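Local structure of neck and C-terminal motor domain of Kar3 (Candida glabrata, 4GKR) at residues M64-G69 against E351-L356; G130-T135 against L264-L269. The protein is a kinesin-14 motor domain with its neck that binds ADP and magnesium and probably couples ATP hydrolysis to movement along microtubules during mitosis. All coordinates share one frame; numbering follows the deposited sequence.

Interaction 1 of 2, residues M64-G69 against E351-L356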
# COMPACT_ATOMS: atom_id res chain seq x y z
N MET A 64 -10.51 -8.54 -16.68
CA MET A 64 -11.88 -8.22 -16.34
C MET A 64 -12.41 -7.26 -17.38
O MET A 64 -11.65 -6.52 -17.99
CB MET A 64 -12.00 -7.57 -14.95
CG MET A 64 -11.33 -6.21 -14.82
SD MET A 64 -11.53 -5.30 -13.26
CE MET A 64 -12.24 -6.54 -12.17
N THR A 65 -13.72 -7.25 -17.56
CA THR A 65 -14.35 -6.28 -18.42
C THR A 65 -15.34 -5.47 -17.61
O THR A 65 -15.88 -5.93 -16.61
CB THR A 65 -15.09 -6.95 -19.59
OG1 THR A 65 -16.19 -7.72 -19.10
CG2 THR A 65 -14.15 -7.85 -20.41
N ILE A 66 -15.57 -4.25 -18.06
CA ILE A 66 -16.65 -3.45 -17.52
C ILE A 66 -17.59 -3.08 -18.65
O ILE A 66 -17.17 -2.47 -19.64
CB ILE A 66 -16.12 -2.17 -16.86
CG1 ILE A 66 -15.25 -2.55 -15.67
CG2 ILE A 66 -17.27 -1.27 -16.44
CD1 ILE A 66 -14.51 -1.38 -15.07
N ASN A 67 -18.86 -3.48 -18.52
CA ASN A 67 -19.89 -3.07 -19.47
C ASN A 67 -20.40 -1.67 -19.09
O ASN A 67 -21.06 -1.50 -18.07
CB ASN A 67 -21.04 -4.09 -19.52
N ARG A 68 -20.07 -0.68 -19.91
CA ARG A 68 -20.36 0.72 -19.61
C ARG A 68 -21.84 1.09 -19.76
O ARG A 68 -22.24 2.22 -19.44
CB ARG A 68 -19.53 1.63 -20.52
CG ARG A 68 -19.39 3.06 -20.04
CD ARG A 68 -18.68 3.86 -21.11
NE ARG A 68 -17.49 4.50 -20.58
CZ ARG A 68 -16.36 4.68 -21.27
NH1 ARG A 68 -16.27 4.27 -22.53
NH2 ARG A 68 -15.32 5.27 -20.69
N GLY A 69 -22.66 0.15 -20.24
CA GLY A 69 -24.01 0.48 -20.66
C GLY A 69 -23.90 1.05 -22.07
O GLY A 69 -22.84 1.58 -22.46
N GLU A 351 -16.19 6.55 -11.67
CA GLU A 351 -15.04 6.54 -10.76
C GLU A 351 -14.29 5.19 -10.77
O GLU A 351 -13.06 5.16 -10.59
CB GLU A 351 -15.44 6.94 -9.34
N THR A 352 -15.02 4.09 -10.99
CA THR A 352 -14.40 2.76 -11.08
C THR A 352 -13.51 2.68 -12.31
O THR A 352 -12.37 2.19 -12.25
CB THR A 352 -15.47 1.65 -11.10
OG1 THR A 352 -16.02 1.50 -9.79
CG2 THR A 352 -14.89 0.31 -11.53
N ILE A 353 -14.02 3.18 -13.43
CA ILE A 353 -13.26 3.25 -14.67
C ILE A 353 -11.98 4.09 -14.53
O ILE A 353 -10.91 3.66 -14.96
CB ILE A 353 -14.15 3.69 -15.86
CG1 ILE A 353 -14.96 2.49 -16.34
CG2 ILE A 353 -13.32 4.22 -17.01
CD1 ILE A 353 -16.22 2.82 -17.12
N ASN A 354 -12.08 5.26 -13.91
CA ASN A 354 -10.88 6.08 -13.70
C ASN A 354 -9.84 5.33 -12.90
O ASN A 354 -8.69 5.26 -13.29
CB ASN A 354 -11.19 7.41 -13.03
CG ASN A 354 -12.32 8.14 -13.71
OD1 ASN A 354 -13.23 8.64 -13.05
ND2 ASN A 354 -12.30 8.18 -15.04
N SER A 355 -10.28 4.72 -11.81
CA SER A 355 -9.40 3.87 -11.01
C SER A 355 -8.70 2.81 -11.83
O SER A 355 -7.49 2.65 -11.72
CB SER A 355 -10.16 3.24 -9.87
OG SER A 355 -10.46 4.21 -8.89
N LEU A 356 -9.44 2.09 -12.67
CA LEU A 356 -8.84 1.03 -13.49
C LEU A 356 -7.88 1.55 -14.55
O LEU A 356 -6.80 0.99 -14.75
CB LEU A 356 -9.89 0.11 -14.11
CG LEU A 356 -10.82 -0.63 -13.15
CD1 LEU A 356 -11.50 -1.74 -13.91
CD2 LEU A 356 -10.12 -1.19 -11.92
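Ile66 and Leu356 meet tip to tip at the middle of this contact, CD1 against CD1. The same Ile66 CD1 slants across Thr352, 3.9 Å from its CG2, and lies 4.1 Å from Ile353 CG1, so one branch end serves three residues on the helix. Ile66 gets there through a side chain stretched out at chi2 (172°). Beside it, Met64 slants across Leu356, bringing SD to 3.6 Å from CD1. At the other end, Arg68 crosses Ile353 at about a right angle; its NE sits 4.1 Å from Ile353 CD1, and its guanidinium group is turned obliquely to that methyl. Thr352 OG1 is hydrogen-bonded to His348 O, just ahead of the helix, and more weakly to Ser343 O, while CG2 is the part that meets Ile66. Behind Leu356 lie Val340 and Ile342 of the central sheet, and Phe76 touches both Met64 and Leu356. The contact thus packs the small three-stranded antiparallel sheet of the motor domain against the N-terminal part of helix 349-363. No hydrogen bond spans the two segments; cohesion comes from buried aliphatic contacts and one sulfur-methyl contact, with Arg68 adding its NE against Ile353 CD1 at the exposed margin.

Interaction 2 of 2, residues G130-T135 against L264-L269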
# COMPACT_ATOMS: atom_id res chain seq x y z
N GLY A 130 -6.06 -6.86 8.31
CA GLY A 130 -5.56 -5.92 7.31
C GLY A 130 -4.08 -6.05 7.01
O GLY A 130 -3.33 -6.64 7.79
N ILE A 131 -3.65 -5.51 5.88
CA ILE A 131 -2.23 -5.57 5.51
C ILE A 131 -1.29 -5.17 6.66
O ILE A 131 -0.31 -5.87 6.93
CB ILE A 131 -1.93 -4.78 4.22
CG1 ILE A 131 -2.75 -5.31 3.03
CG2 ILE A 131 -0.44 -4.80 3.88
CD1 ILE A 131 -2.78 -6.82 2.89
N VAL A 132 -1.58 -4.07 7.36
CA VAL A 132 -0.70 -3.62 8.46
C VAL A 132 -0.61 -4.64 9.62
O VAL A 132 0.47 -5.17 9.89
CB VAL A 132 -1.03 -2.19 8.94
CG1 VAL A 132 -0.34 -1.87 10.25
CG2 VAL A 132 -0.67 -1.17 7.86
N PRO A 133 -1.73 -4.95 10.31
CA PRO A 133 -1.55 -5.99 11.35
C PRO A 133 -1.01 -7.33 10.82
O PRO A 133 -0.21 -7.97 11.48
CB PRO A 133 -2.95 -6.16 11.94
CG PRO A 133 -3.87 -5.51 10.98
CD PRO A 133 -3.10 -4.41 10.30
N ALA A 134 -1.42 -7.75 9.63
CA ALA A 134 -0.94 -9.01 9.06
C ALA A 134 0.57 -8.96 8.80
O ALA A 134 1.30 -9.91 9.10
CB ALA A 134 -1.68 -9.35 7.79
N THR A 135 1.04 -7.84 8.24
CA THR A 135 2.43 -7.68 7.94
C THR A 135 3.22 -7.76 9.22
O THR A 135 4.17 -8.54 9.30
CB THR A 135 2.68 -6.35 7.23
OG1 THR A 135 2.10 -6.43 5.92
CG2 THR A 135 4.16 -6.06 7.09
N LEU A 264 9.45 -1.21 5.08
CA LEU A 264 8.17 -1.51 4.46
C LEU A 264 7.30 -0.29 4.62
O LEU A 264 7.16 0.21 5.73
CB LEU A 264 7.47 -2.68 5.15
CG LEU A 264 8.17 -4.03 5.17
CD1 LEU A 264 8.86 -4.26 6.50
CD2 LEU A 264 7.17 -5.14 4.94
N ASN A 265 6.72 0.21 3.54
CA ASN A 265 5.86 1.38 3.67
C ASN A 265 4.48 0.96 3.29
O ASN A 265 4.26 0.60 2.14
CB ASN A 265 6.32 2.49 2.74
CG ASN A 265 7.78 2.83 2.92
OD1 ASN A 265 8.13 3.71 3.69
ND2 ASN A 265 8.63 2.11 2.22
N LEU A 266 3.54 0.98 4.23
CA LEU A 266 2.21 0.51 3.93
C LEU A 266 1.38 1.73 3.85
O LEU A 266 1.22 2.43 4.84
CB LEU A 266 1.72 -0.47 5.00
CG LEU A 266 2.78 -1.56 5.22
CD1 LEU A 266 2.67 -2.23 6.57
CD2 LEU A 266 2.79 -2.59 4.10
N VAL A 267 0.88 2.01 2.65
CA VAL A 267 0.26 3.29 2.35
C VAL A 267 -1.23 3.17 1.99
O VAL A 267 -1.61 2.37 1.17
CB VAL A 267 1.05 4.04 1.26
CG1 VAL A 267 0.47 5.43 1.01
CG2 VAL A 267 2.51 4.17 1.65
N ASP A 268 -2.05 3.99 2.63
CA ASP A 268 -3.48 4.05 2.43
C ASP A 268 -3.72 5.45 1.84
O ASP A 268 -3.70 6.44 2.57
CB ASP A 268 -4.14 3.88 3.82
CG ASP A 268 -5.66 4.15 3.84
OD1 ASP A 268 -6.27 4.28 2.75
OD2 ASP A 268 -6.27 4.22 4.95
N LEU A 269 -3.91 5.56 0.54
CA LEU A 269 -3.91 6.88 -0.12
C LEU A 269 -5.18 7.71 0.06
O LEU A 269 -6.23 7.21 0.45
CB LEU A 269 -3.58 6.73 -1.61
CG LEU A 269 -2.15 6.25 -1.95
CD1 LEU A 269 -1.97 5.76 -3.38
CD2 LEU A 269 -1.13 7.34 -1.67
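Ile131 and Thr135, which both touch Leu266, are tied together through a flat group, the Ile131 carbonyl: Thr135 OG1 stands above one face of its plane, 2.7 Å from Ile131 O and 39° out of the plane, while Thr135 N comes from the opposite face. Two donors from one residue therefore grip that oxygen and fix the rotation of the threonine. With OG1 beside the backbone N (chi1 -69°) and bonded back into the helix, CG2 is what Thr135 offers the strand. It meets Leu264 tip to tip, CG2 to CD2 3.8 Å, and Leu266 CD1 at 4.1 Å. Helix 131-147 lies on the central sheet of the kinesin motor here, and its first turn, residues 131-135, runs roughly antiparallel to residues 264-268 of the strand; it follows the P-loop helix 120-125 after a short break, as in kinesins where an insertion interrupts this helix. Leu266 divides its two methyls: CD1 slants across Val132, 3.7 Å from CG2, and CD2 goes to Ile131 CG2 at 3.9 Å. Met124 of the P-loop helix also packs on Leu266 and Ile131, with Ile110 of the neighbouring strand touching both. Two residues beyond Leu266, Asp268 OD2 is hydrogen-bonded to Thr121 OG1 of the nucleotide pocket.

How the interactions relate
From the N terminus, the chain first passes residues 64-69 in the small antiparallel sheet, then 130-135 at the start of the helix after the P-loop helix. Strand 259-268 comes back to that helix, and at 264-269 interaction 2 closes an inner loop. Only near the end of the motor domain does helix 349-363 return to the small sheet at 351-356, where interaction 1 closes the outer loop. Interaction 2 is therefore nested inside interaction 1. Their centres are 26 Å apart and they do not touch, nearest atoms being about 10 Å apart. One contact joins the peripheral sheet to the last helix; the other lays a helix on the central sheet.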